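Local atomic coordinates of putative sensory box/GGDEF family protein (Vibrio parahaemolyticus, PDB entry 3LID), a protein that probably makes cyclic di-GMP from two GTP molecules, the chain here being its extracellular sensor domain of PDC fold. Residues A[172-175]-A[176-179]; A[218-222]-A[223-227]. All coordinates share one frame; numbering follows the deposited sequence.

Contact 1. Residues A[172-175]-A[176-179]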
ATOM      1  N   VAL A 172       0.184  -5.480   3.803  1.00 14.74           N
ATOM      2  CA  VAL A 172       0.605  -4.053   3.927  1.00 14.64           C
ATOM      3  C   VAL A 172      -0.589  -3.171   3.589  1.00 14.09           C
ATOM      4  O   VAL A 172      -1.237  -3.311   2.534  1.00 14.66           O
ATOM      5  CB  VAL A 172       1.818  -3.786   3.023  1.00 14.38           C
ATOM      6  CG1 VAL A 172       2.132  -2.244   3.055  1.00 14.66           C
ATOM      7  CG2 VAL A 172       3.056  -4.669   3.459  1.00 16.96           C
ATOM      8  N   ASP A 173      -0.930  -2.314   4.516  1.00 15.68           N
ATOM      9  CA  ASP A 173      -2.190  -1.564   4.503  1.00 15.87           C
ATOM     10  C   ASP A 173      -1.958  -0.222   3.731  1.00 15.71           C
ATOM     11  O   ASP A 173      -1.296   0.729   4.196  1.00 14.85           O
ATOM     12  CB  ASP A 173      -2.494  -1.293   5.964  1.00 16.93           C
ATOM     13  CG  ASP A 173      -3.734  -0.424   6.176  1.00 21.83           C
ATOM     14  OD1 ASP A 173      -4.318   0.096   5.232  1.00 26.96           O
ATOM     15  OD2 ASP A 173      -4.093  -0.267   7.334  1.00 24.72           O
ATOM     16  N   ILE A 174      -2.387  -0.218   2.467  1.00 15.50           N
ATOM     17  CA  ILE A 174      -2.197   0.998   1.630  1.00 17.12           C
ATOM     18  C   ILE A 174      -2.978   2.217   2.140  1.00 17.25           C
ATOM     19  O   ILE A 174      -2.506   3.366   2.031  1.00 18.03           O
ATOM     20  CB  ILE A 174      -2.633   0.650   0.182  1.00 16.65           C
ATOM     21  CG1 ILE A 174      -1.729  -0.475  -0.409  1.00 18.24           C
ATOM     22  CG2 ILE A 174      -2.583   1.886  -0.753  1.00 18.09           C
ATOM     23  CD1 ILE A 174      -0.173  -0.112  -0.481  1.00 20.44           C
ATOM     24  N   GLU A 175      -4.117   2.015   2.801  1.00 16.92           N
ATOM     25  CA  GLU A 175      -4.809   3.158   3.377  1.00 18.62           C
ATOM     26  C   GLU A 175      -4.006   3.828   4.502  1.00 17.75           C
ATOM     27  O   GLU A 175      -3.933   5.038   4.603  1.00 17.69           O
ATOM     28  CB  GLU A 175      -6.150   2.670   3.923  1.00 18.98           C
ATOM     29  CG  GLU A 175      -6.935   3.768   4.693  1.00 25.59           C
ATOM     30  CD  GLU A 175      -8.262   3.212   5.229  1.00 36.81           C
ATOM     31  OE1 GLU A 175      -8.232   2.131   5.856  1.00 35.03           O
ATOM     32  OE2 GLU A 175      -9.320   3.829   5.002  1.00 35.53           O
ATOM     33  N   TYR A 176      -3.407   3.007   5.356  1.00 17.06           N
ATOM     34  CA  TYR A 176      -2.549   3.544   6.407  1.00 16.14           C
ATOM     35  C   TYR A 176      -1.361   4.305   5.737  1.00 15.90           C
ATOM     36  O   TYR A 176      -1.057   5.443   6.175  1.00 15.82           O
ATOM     37  CB  TYR A 176      -1.950   2.383   7.238  1.00 16.84           C
ATOM     38  CG  TYR A 176      -0.908   2.852   8.169  1.00 16.06           C
ATOM     39  CD1 TYR A 176      -1.274   3.491   9.373  1.00 18.84           C
ATOM     40  CD2 TYR A 176       0.469   2.696   7.840  1.00 17.49           C
ATOM     41  CE1 TYR A 176      -0.303   4.000  10.229  1.00 20.44           C
ATOM     42  CE2 TYR A 176       1.463   3.228   8.708  1.00 17.51           C
ATOM     43  CZ  TYR A 176       1.057   3.836   9.863  1.00 18.22           C
ATOM     44  OH  TYR A 176       2.091   4.350  10.679  1.00 21.90           O
ATOM     45  N   LEU A 177      -0.674   3.652   4.791  1.00 15.20           N
ATOM     46  CA  LEU A 177       0.490   4.291   4.198  1.00 16.22           C
ATOM     47  C   LEU A 177       0.059   5.624   3.547  1.00 17.33           C
ATOM     48  O   LEU A 177       0.801   6.595   3.627  1.00 17.12           O
ATOM     49  CB  LEU A 177       1.170   3.481   3.131  1.00 17.13           C
ATOM     50  CG  LEU A 177       1.930   2.310   3.770  1.00 19.38           C
ATOM     51  CD1 LEU A 177       2.528   1.465   2.558  1.00 17.56           C
ATOM     52  CD2 LEU A 177       3.028   2.805   4.756  1.00 19.58           C
ATOM     53  N   SER A 178      -1.089   5.630   2.839  1.00 16.22           N
ATOM     54  CA  SER A 178      -1.617   6.887   2.245  1.00 18.05           C
ATOM     55  C   SER A 178      -1.839   7.949   3.290  1.00 17.96           C
ATOM     56  O   SER A 178      -1.498   9.124   3.063  1.00 18.35           O
ATOM     57  CB  SER A 178      -2.956   6.601   1.496  1.00 17.09           C
ATOM     58  OG  SER A 178      -2.595   5.721   0.456  1.00 26.64           O
ATOM     59  N   SER A 179      -2.441   7.571   4.411  1.00 19.19           N
ATOM     60  CA  SER A 179      -2.720   8.493   5.490  1.00 20.14           C
ATOM     61  C   SER A 179      -1.405   9.038   6.054  1.00 20.53           C
ATOM     62  O   SER A 179      -1.310  10.198   6.399  1.00 20.99           O
ATOM     63  CB  SER A 179      -3.509   7.774   6.609  1.00 21.61           C
ATOM     64  OG  SER A 179      -3.658   8.626   7.767  1.00 28.88           O
TER
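Asp173 and Tyr176 meet in a helix N-cap contact at the junction where strand 163-173 runs straight into helix 174-181. From the N-cap position the carboxylate of Asp173 turns back on the first turn: OD1 accepts from Tyr176 N at 3.1 Å, and the donor stands well above the carboxylate plane. With CG anti to the backbone N (chi1 176°), the group also lies against the start of the tyrosine side chain, Asp173 OD2 being 3.4 Å from CB of Tyr176. The tyrosine ring leads away from this cap and meets Phe99 edge-to-face. Behind the cap the regular helical bonds begin, with Leu177 N 3.0 Å from Asp173 O and Ser179 N bonded to Glu175 O. One carbonyl takes two donors from a single residue: Ile174 O accepts both N and OG of Ser178, each at 2.8 Å, from opposite faces of its plane. The hydroxyl folds back to it because OG sits beside its own backbone N (chi1 -63°). On the buried side CG1 of Val172 touches CD1 of Leu177 at 3.8 Å; helix 9-45 covers both residues, through Ile37 and Ile33 respectively. An aspartate N-cap joining an inner strand of the first antiparallel sheet to a short helix, this is a strand-to-helix junction within the PDC sensor fold.

Contact 2. Residues A[218-222]-A[223-227]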
ATOM      1  N   SER A 218     -16.292   4.035 -12.417  1.00 30.79           N
ATOM      2  CA  SER A 218     -15.491   3.507 -13.482  1.00 30.22           C
ATOM      3  C   SER A 218     -14.999   4.653 -14.388  1.00 30.61           C
ATOM      4  O   SER A 218     -14.052   4.490 -15.125  1.00 28.92           O
ATOM      5  CB  SER A 218     -16.318   2.551 -14.298  1.00 32.53           C
ATOM      6  OG  SER A 218     -17.467   3.272 -14.764  1.00 35.51           O
ATOM      7  N   GLN A 219     -15.585   5.827 -14.230  1.00 29.56           N
ATOM      8  CA  GLN A 219     -15.143   7.009 -15.010  1.00 30.77           C
ATOM      9  C   GLN A 219     -13.844   7.636 -14.469  1.00 30.84           C
ATOM     10  O   GLN A 219     -13.137   8.445 -15.149  1.00 30.21           O
ATOM     11  CB  GLN A 219     -16.261   8.052 -15.076  1.00 30.87           C
ATOM     12  CG  GLN A 219     -16.583   8.739 -13.765  1.00 35.99           C
ATOM     13  CD  GLN A 219     -17.724   8.023 -12.998  1.00 39.52           C
ATOM     14  OE1 GLN A 219     -17.905   6.809 -13.120  1.00 37.94           O
ATOM     15  NE2 GLN A 219     -18.504   8.795 -12.249  1.00 43.01           N
ATOM     16  N   PHE A 220     -13.510   7.279 -13.234  1.00 29.52           N
ATOM     17  CA  PHE A 220     -12.344   7.857 -12.588  1.00 28.07           C
ATOM     18  C   PHE A 220     -11.115   7.067 -12.940  1.00 26.82           C
ATOM     19  O   PHE A 220     -10.505   6.341 -12.066  1.00 25.26           O
ATOM     20  CB  PHE A 220     -12.580   7.892 -11.090  1.00 27.90           C
ATOM     21  CG  PHE A 220     -13.724   8.802 -10.697  1.00 33.89           C
ATOM     22  CD1 PHE A 220     -13.541  10.191 -10.676  1.00 36.58           C
ATOM     23  CD2 PHE A 220     -14.969   8.277 -10.367  1.00 34.58           C
ATOM     24  CE1 PHE A 220     -14.589  11.054 -10.310  1.00 38.66           C
ATOM     25  CE2 PHE A 220     -16.022   9.131 -10.005  1.00 37.87           C
ATOM     26  CZ  PHE A 220     -15.823  10.517  -9.978  1.00 38.14           C
ATOM     27  N   ASN A 221     -10.736   7.138 -14.219  1.00 25.19           N
ATOM     28  CA  ASN A 221      -9.497   6.566 -14.654  1.00 21.39           C
ATOM     29  C   ASN A 221      -8.692   7.748 -15.227  1.00 23.57           C
ATOM     30  O   ASN A 221      -9.257   8.618 -15.936  1.00 20.92           O
ATOM     31  CB  ASN A 221      -9.691   5.485 -15.699  1.00 22.62           C
ATOM     32  CG  ASN A 221      -8.407   4.793 -16.042  1.00 21.66           C
ATOM     33  OD1 ASN A 221      -7.486   5.388 -16.635  1.00 22.15           O
ATOM     34  ND2 ASN A 221      -8.292   3.507 -15.660  1.00 22.84           N
ATOM     35  N   PHE A 222      -7.417   7.832 -14.839  1.00 21.44           N
ATOM     36  CA  PHE A 222      -6.618   8.971 -15.245  1.00 22.34           C
ATOM     37  C   PHE A 222      -6.587   9.083 -16.784  1.00 21.66           C
ATOM     38  O   PHE A 222      -6.546  10.197 -17.326  1.00 24.19           O
ATOM     39  CB  PHE A 222      -5.190   8.795 -14.749  1.00 21.94           C
ATOM     40  CG  PHE A 222      -4.425  10.101 -14.750  1.00 19.31           C
ATOM     41  CD1 PHE A 222      -4.366  10.901 -13.651  1.00 21.09           C
ATOM     42  CD2 PHE A 222      -3.778  10.494 -15.941  1.00 20.21           C
ATOM     43  CE1 PHE A 222      -3.610  12.126 -13.650  1.00 21.94           C
ATOM     44  CE2 PHE A 222      -3.030  11.690 -15.985  1.00 22.30           C
ATOM     45  CZ  PHE A 222      -2.945  12.502 -14.835  1.00 20.52           C
ATOM     46  N   SER A 223      -6.605   7.967 -17.442  1.00 23.12           N
ATOM     47  CA  SER A 223      -6.530   7.998 -18.917  1.00 25.70           C
ATOM     48  C   SER A 223      -7.811   8.554 -19.551  1.00 26.19           C
ATOM     49  O   SER A 223      -7.779   9.043 -20.681  1.00 26.10           O
ATOM     50  CB  SER A 223      -6.197   6.658 -19.489  1.00 25.95           C
ATOM     51  OG  SER A 223      -7.333   5.782 -19.426  1.00 28.60           O
ATOM     52  N   ASN A 224      -8.928   8.443 -18.850  1.00 25.31           N
ATOM     53  CA  ASN A 224     -10.200   9.004 -19.326  1.00 26.51           C
ATOM     54  C   ASN A 224     -10.273  10.446 -18.923  1.00 26.23           C
ATOM     55  O   ASN A 224     -10.773  11.299 -19.664  1.00 26.14           O
ATOM     56  CB  ASN A 224     -11.336   8.223 -18.637  1.00 27.60           C
ATOM     57  CG  ASN A 224     -12.697   8.651 -19.079  1.00 34.40           C
ATOM     58  OD1 ASN A 224     -12.997   8.638 -20.296  1.00 37.73           O
ATOM     59  ND2 ASN A 224     -13.581   8.949 -18.106  1.00 36.96           N
ATOM     60  N   MET A 225      -9.798  10.762 -17.721  1.00 23.90           N
ATOM     61  CA  MET A 225      -9.849  12.113 -17.196  1.00 23.44           C
ATOM     62  C   MET A 225      -8.891  13.123 -17.905  1.00 24.38           C
ATOM     63  O   MET A 225      -9.273  14.276 -18.174  1.00 23.75           O
ATOM     64  CB  MET A 225      -9.579  12.080 -15.690  1.00 23.65           C
ATOM     65  CG  MET A 225     -10.757  11.420 -14.905  1.00 26.28           C
ATOM     66  SD  MET A 225     -10.024  10.818 -13.321  1.00 28.08           S
ATOM     67  CE  MET A 225      -9.863  12.269 -12.427  1.00 26.25           C
ATOM     68  N   TYR A 226      -7.692  12.656 -18.208  1.00 21.79           N
ATOM     69  CA  TYR A 226      -6.590  13.447 -18.758  1.00 24.14           C
ATOM     70  C   TYR A 226      -5.907  12.684 -19.859  1.00 23.10           C
ATOM     71  O   TYR A 226      -4.727  12.325 -19.787  1.00 21.34           O
ATOM     72  CB  TYR A 226      -5.577  13.828 -17.652  1.00 23.81           C
ATOM     73  CG  TYR A 226      -6.187  14.516 -16.467  1.00 23.64           C
ATOM     74  CD1 TYR A 226      -6.745  15.808 -16.569  1.00 26.03           C
ATOM     75  CD2 TYR A 226      -6.235  13.902 -15.241  1.00 21.99           C
ATOM     76  CE1 TYR A 226      -7.287  16.466 -15.476  1.00 28.44           C
ATOM     77  CE2 TYR A 226      -6.741  14.586 -14.133  1.00 24.75           C
ATOM     78  CZ  TYR A 226      -7.282  15.879 -14.266  1.00 27.24           C
ATOM     79  OH  TYR A 226      -7.814  16.569 -13.175  1.00 29.15           O
ATOM     80  N   PRO A 227      -6.599  12.484 -20.975  1.00 22.58           N
ATOM     81  CA  PRO A 227      -6.087  11.619 -22.029  1.00 23.58           C
ATOM     82  C   PRO A 227      -4.754  12.070 -22.636  1.00 22.48           C
ATOM     83  O   PRO A 227      -3.958  11.239 -23.033  1.00 23.88           O
ATOM     84  CB  PRO A 227      -7.207  11.636 -23.098  1.00 25.51           C
ATOM     85  CG  PRO A 227      -8.224  12.611 -22.599  1.00 26.34           C
ATOM     86  CD  PRO A 227      -7.959  13.007 -21.207  1.00 25.13           C
TER
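Asn221 O takes the amides of Met225, at 2.8 Å from its N, and of Asn224, at a more bent angle, where the loop after strand 200-202 winds into the short helix 222-225. The backbone arrives through an inverse gamma turn centred on Phe220, in which Asn221 N bonds weakly to Gln219 O, and enters the helix with Asn221 as N-cap. Tyr226 N closes the last turn on Phe222 O before the chain leaves helical geometry at Tyr226. The cap itself is made by the Asn221 amide oxygen. Asn221 OD1 lies 2.8 Å from Ser223 N, which comes in the carbonyl plane on a lone pair, and takes the Ser223 hydroxyl OG at 2.8 Å from above that plane. Ser223 OG stands between its own backbone N and carbonyl carbon (chi1 75°), which lets hydroxyl and amide reach the same acceptor. The other end of the amide is used too, since Asn221 ND2 bonds to Lys197 O. Three residues past the cap, Asn224 reaches back to the gamma turn: its ND2 meets Gln219 O at 3.0 Å on a lone pair, with the acceptor close to the Asn224 amide plane. The thioether of Met225 bends over the loop, SD lying 3.8 Å from CA of Phe220. At the far end CD2 of Tyr226 sits over one face of the Phe222 ring, 3.5 Å from CE1, with the ring planes at 53°; Tyr226 OH bonds to Asp266. The Asn221 side chain thus takes up a first-turn amide and hydroxyl, that of Asn224 supplies an N-H to a loop carbonyl, and Phe222 and Tyr226, at the helix start and just past its end, both pack on Ile248.

Contact 1 comes first along the chain, where strand 163-173, the last of the first antiparallel sheet in sequence though an inner one in space, ends and helix 174-181 begins; contact 2 follows in series after strand 200-202, where a loop enters helix 222-225. Each closes only a local turn, and the two neither nest nor cross. Their centres are 23 Å apart, with the nearest atoms about 15 Å from one another. Contact 1 is centred about 5 Å from the centre of the chain, against the long helix 9-45. Contact 2, centred about 21 Å from it, rests on strand 246-254 of the second antiparallel sheet. Both sit at helix starts, one leaving the first sheet, the other covering the second.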